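Local coordinates for ethylbenzene dehydrogenase alpha-subunit (PDB 2IVF), which belongs to the molybdopterin oxidoreductase family and carries a molybdenum atom, two pterin guanine-nucleotide ligands (MGD and MD1) and an iron/sulfur cluster, at residues 159-162 with 163-167; 699-702 with 703-707. All blocks are in the same frame, centred on the assembly; numbering follows the deposited sequence.

Contact 1 (159-162 with 163-167)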
loop_
_atom_site.group_PDB
_atom_site.type_symbol
_atom_site.label_atom_id
_atom_site.label_comp_id
_atom_site.label_asym_id
_atom_site.label_seq_id
_atom_site.Cartn_x
_atom_site.Cartn_y
_atom_site.Cartn_z
ATOM N N LYS A 159 8.205 5.739 -31.079
ATOM C CA LYS A 159 7.955 4.730 -32.101
ATOM C C LYS A 159 8.521 3.389 -31.658
ATOM O O LYS A 159 9.496 3.308 -30.891
ATOM C CB LYS A 159 8.564 5.162 -33.424
ATOM C CG LYS A 159 10.064 4.938 -33.563
ATOM C CD LYS A 159 10.554 5.537 -34.870
ATOM C CE LYS A 159 12.071 5.594 -34.950
ATOM N NZ LYS A 159 12.535 6.154 -36.240
ATOM N N ARG A 160 7.840 2.336 -32.076
ATOM C CA ARG A 160 8.291 1.007 -31.819
ATOM C C ARG A 160 9.506 0.746 -32.703
ATOM O O ARG A 160 9.515 1.128 -33.868
ATOM C CB ARG A 160 7.198 0.053 -32.248
ATOM C CG ARG A 160 7.521 -1.397 -32.053
ATOM C CD ARG A 160 6.433 -2.250 -32.681
ATOM N NE ARG A 160 6.752 -3.679 -32.561
ATOM C CZ ARG A 160 5.975 -4.669 -33.019
ATOM N NH1 ARG A 160 4.807 -4.411 -33.616
ATOM N NH2 ARG A 160 6.364 -5.934 -32.870
ATOM N N VAL A 161 10.515 0.073 -32.151
ATOM C CA VAL A 161 11.634 -0.450 -32.937
ATOM C C VAL A 161 11.904 -1.873 -32.474
ATOM O O VAL A 161 11.327 -2.293 -31.477
ATOM C CB VAL A 161 12.890 0.395 -32.708
ATOM C CG1 VAL A 161 12.623 1.841 -33.130
ATOM C CG2 VAL A 161 13.287 0.329 -31.239
ATOM N N SER A 162 12.805 -2.575 -33.159
ATOM C CA SER A 162 13.158 -3.922 -32.799
ATOM C C SER A 162 14.120 -3.885 -31.640
ATOM O O SER A 162 14.821 -2.887 -31.424
ATOM C CB SER A 162 13.799 -4.686 -33.939
ATOM O OG SER A 162 15.046 -4.108 -34.328
ATOM N N TRP A 163 14.177 -4.990 -30.905
ATOM C CA TRP A 163 15.205 -5.154 -29.887
ATOM C C TRP A 163 16.594 -4.990 -30.523
ATOM O O TRP A 163 17.516 -4.459 -29.941
ATOM C CB TRP A 163 15.111 -6.527 -29.243
ATOM C CG TRP A 163 14.235 -6.580 -28.104
ATOM C CD1 TRP A 163 12.941 -6.958 -28.091
ATOM C CD2 TRP A 163 14.577 -6.241 -26.777
ATOM N NE1 TRP A 163 12.425 -6.855 -26.820
ATOM C CE2 TRP A 163 13.429 -6.435 -25.985
ATOM C CE3 TRP A 163 15.753 -5.792 -26.167
ATOM C CZ2 TRP A 163 13.422 -6.205 -24.618
ATOM C CZ3 TRP A 163 15.749 -5.572 -24.810
ATOM C CH2 TRP A 163 14.589 -5.771 -24.046
ATOM N N ASP A 164 16.734 -5.459 -31.725
ATOM C CA ASP A 164 18.002 -5.345 -32.411
ATOM C C ASP A 164 18.439 -3.895 -32.592
ATOM O O ASP A 164 19.581 -3.541 -32.327
ATOM C CB ASP A 164 17.878 -5.989 -33.765
ATOM C CG ASP A 164 19.192 -6.404 -34.302
ATOM O OD1 ASP A 164 19.695 -7.428 -33.798
ATOM O OD2 ASP A 164 19.694 -5.690 -35.208
ATOM N N GLU A 165 17.526 -3.065 -33.060
ATOM C CA GLU A 165 17.828 -1.647 -33.246
ATOM C C GLU A 165 18.119 -0.984 -31.919
ATOM O O GLU A 165 19.135 -0.275 -31.778
ATOM C CB GLU A 165 16.665 -0.932 -33.932
ATOM C CG GLU A 165 16.769 0.606 -33.864
ATOM C CD GLU A 165 15.899 1.340 -34.859
ATOM O OE1 GLU A 165 15.170 0.697 -35.621
ATOM O OE2 GLU A 165 15.980 2.572 -34.896
ATOM N N ALA A 166 17.244 -1.242 -30.937
ATOM C CA ALA A 166 17.303 -0.610 -29.596
ATOM C C ALA A 166 18.575 -1.006 -28.825
ATOM O O ALA A 166 19.337 -0.146 -28.370
ATOM C CB ALA A 166 16.049 -0.926 -28.817
ATOM N N ALA A 167 18.856 -2.303 -28.765
ATOM C CA ALA A 167 20.094 -2.777 -28.133
ATOM C C ALA A 167 21.323 -2.302 -28.891
ATOM O O ALA A 167 22.351 -2.006 -28.285
ATOM C CB ALA A 167 20.080 -4.305 -28.015
#

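Contact 2 (699-702 with 703-707)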
loop_
_atom_site.group_PDB
_atom_site.type_symbol
_atom_site.label_atom_id
_atom_site.label_comp_id
_atom_site.label_asym_id
_atom_site.label_seq_id
_atom_site.Cartn_x
_atom_site.Cartn_y
_atom_site.Cartn_z
ATOM N N GLY A 699 29.713 -6.186 -28.051
ATOM C CA GLY A 699 30.738 -6.974 -28.699
ATOM C C GLY A 699 30.636 -6.932 -30.217
ATOM O O GLY A 699 31.621 -6.668 -30.896
ATOM N N GLU A 700 29.441 -7.187 -30.744
ATOM C CA GLU A 700 29.222 -7.293 -32.196
ATOM C C GLU A 700 29.475 -5.928 -32.865
ATOM O O GLU A 700 30.170 -5.846 -33.871
ATOM C CB GLU A 700 27.792 -7.772 -32.491
ATOM C CG GLU A 700 27.543 -9.269 -32.186
ATOM C CD GLU A 700 26.094 -9.717 -32.404
ATOM O OE1 GLU A 700 25.235 -8.863 -32.725
ATOM O OE2 GLU A 700 25.813 -10.934 -32.237
ATOM N N ARG A 701 28.917 -4.874 -32.264
ATOM C CA ARG A 701 29.043 -3.515 -32.785
ATOM C C ARG A 701 30.491 -3.068 -32.700
ATOM O O ARG A 701 31.034 -2.482 -33.655
ATOM C CB ARG A 701 28.116 -2.546 -32.036
ATOM C CG ARG A 701 26.585 -2.868 -32.169
ATOM C CD ARG A 701 26.132 -2.785 -33.613
ATOM N NE ARG A 701 26.432 -1.435 -34.060
ATOM C CZ ARG A 701 26.949 -1.105 -35.235
ATOM N NH1 ARG A 701 27.229 -2.013 -36.168
ATOM N NH2 ARG A 701 27.212 0.167 -35.470
ATOM N N ALA A 702 31.154 -3.396 -31.600
ATOM C CA ALA A 702 32.569 -3.060 -31.482
ATOM C C ALA A 702 33.309 -3.733 -32.608
ATOM O O ALA A 702 34.147 -3.109 -33.287
ATOM C CB ALA A 702 33.122 -3.484 -30.151
ATOM N N ALA A 703 32.986 -5.006 -32.840
ATOM C CA ALA A 703 33.708 -5.771 -33.873
ATOM C C ALA A 703 33.498 -5.160 -35.265
ATOM O O ALA A 703 34.448 -4.967 -36.024
ATOM C CB ALA A 703 33.261 -7.260 -33.847
ATOM N N ALA A 704 32.244 -4.861 -35.591
ATOM C CA ALA A 704 31.896 -4.242 -36.873
ATOM C C ALA A 704 32.576 -2.881 -37.044
ATOM O O ALA A 704 32.893 -2.483 -38.159
ATOM C CB ALA A 704 30.379 -4.093 -36.987
ATOM N N ARG A 705 32.788 -2.179 -35.928
ATOM C CA ARG A 705 33.436 -0.870 -35.911
ATOM C C ARG A 705 34.956 -0.966 -35.838
ATOM O O ARG A 705 35.645 0.049 -35.852
ATOM C CB ARG A 705 32.887 -0.028 -34.769
ATOM C CG ARG A 705 31.458 0.387 -35.005
ATOM C CD ARG A 705 30.792 1.049 -33.809
ATOM N NE ARG A 705 31.417 2.321 -33.446
ATOM C CZ ARG A 705 31.007 3.117 -32.463
ATOM N NH1 ARG A 705 29.949 2.819 -31.734
ATOM N NH2 ARG A 705 31.649 4.242 -32.220
ATOM N N GLY A 706 35.475 -2.186 -35.788
ATOM C CA GLY A 706 36.911 -2.414 -35.760
ATOM C C GLY A 706 37.586 -1.958 -34.483
ATOM O O GLY A 706 38.771 -1.608 -34.506
ATOM N N LEU A 707 36.838 -1.979 -33.381
ATOM C CA LEU A 707 37.330 -1.623 -32.059
ATOM C C LEU A 707 37.522 -2.911 -31.237
ATOM O O LEU A 707 36.759 -3.882 -31.416
ATOM C CB LEU A 707 36.329 -0.677 -31.357
ATOM C CG LEU A 707 36.038 0.665 -32.074
ATOM C CD1 LEU A 707 34.890 1.447 -31.435
ATOM C CD2 LEU A 707 37.301 1.561 -32.183
#

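Contact 1 (159-162 with 163-167)
The carboxylate of E165 is turned flat toward V161, whose CG1 lies over one face of it, 3.7 Å from E165 CD. V161 CB sits over the same face, and the two side chains cross at about a right angle. E165 reaches back this way because its CG is anti to the backbone N (chi1 167°) and the chain beyond is extended; its OE2 ends in a salt bridge with K148. W163 sets out away from residues 159-162, though its CB touches S162 C. That carbon meets the indole ring obliquely, while R685 makes a cation-pi contact with it and NE1 donates to E683 O.

Between these flat groups the chain turns from the edge strand 158-160 into helix 163-181, with S162 as the N-cap. S162 OG, held between its own backbone N and carbonyl carbon, accepts from E165 N at 3.0 Å, occupying an amide of the first turn. From the same residue, S162 O receives A166 N at 3.0 Å with a nearly straight N-H (169°), the helix's opening i to i+4 bond. V161 CG2 rests on A166 CB, 3.9 Å away, packing the residue after the strand against the first turn.

Contact 2 (699-702 with 703-707)
R701 and R705 stand one helical turn apart with their side chains running across each other at a slant, and their guanidinium planes differ by 33°. R701 folds at chi2 and chi3 (-62° and -59°), which turns its head forward along the helix surface toward A704 and R705. NH1 of R701 comes to 3.9 Å from A704 CB, while its NH2 lies 4.0 Å from R705 CD; both carbons approach the guanidinium obliquely. R705 is bent later, at chi3, and its CG passes 3.2 Å from R701 O. The two heads converge on helix 163-181, where D172 takes a salt bridge from each of them and D176 takes a second from R705.

Beneath the arginines the backbone closes the helix. A703 N and A704 N still donate to G699 O and E700 O, and R705 N splits its donation between R701 O and, weakly, A702 O. The chain then leaves helical geometry at G706, whose positive phi suits glycine. L707 N reaches back to A702 O at 2.9 Å and G706 N to A703 O at 3.0 Å, the pair of bonds that defines a Schellman motif. A702 CB lies 4.4 Å from L707 CB, a loose apolar contact, and Y720 touches both side chains.

The carbonyls from G699 to A703 are thus served by the chain's own amides, and the two arginines, gathered round the D172 carboxylate, probably also sit favourably beside the negative end of the helix dipole.

In the fold
Contact 1 begins helix 163-181 and contact 2 ends helix 687-704, two helices that pack against each other, later residues of one meeting later residues of the other. Near contact 1, W163 and A167 lean on L693; further along, I175 meets R701, R705 and L707 of contact 2. The centres lie 19 Å apart, yet K697 serves both, pairing with D164 and with E700, whose other carboxylate oxygen bridges to K696. Contact 1 is partly buried, its tryptophan about 9 Å from the bound pterin guanylate ligand (MD1) and touching strand 648-651. Contact 2 is a surface contact. One uses a serine hydroxyl to satisfy an opening amide; the other uses backbone amides to satisfy closing carbonyls.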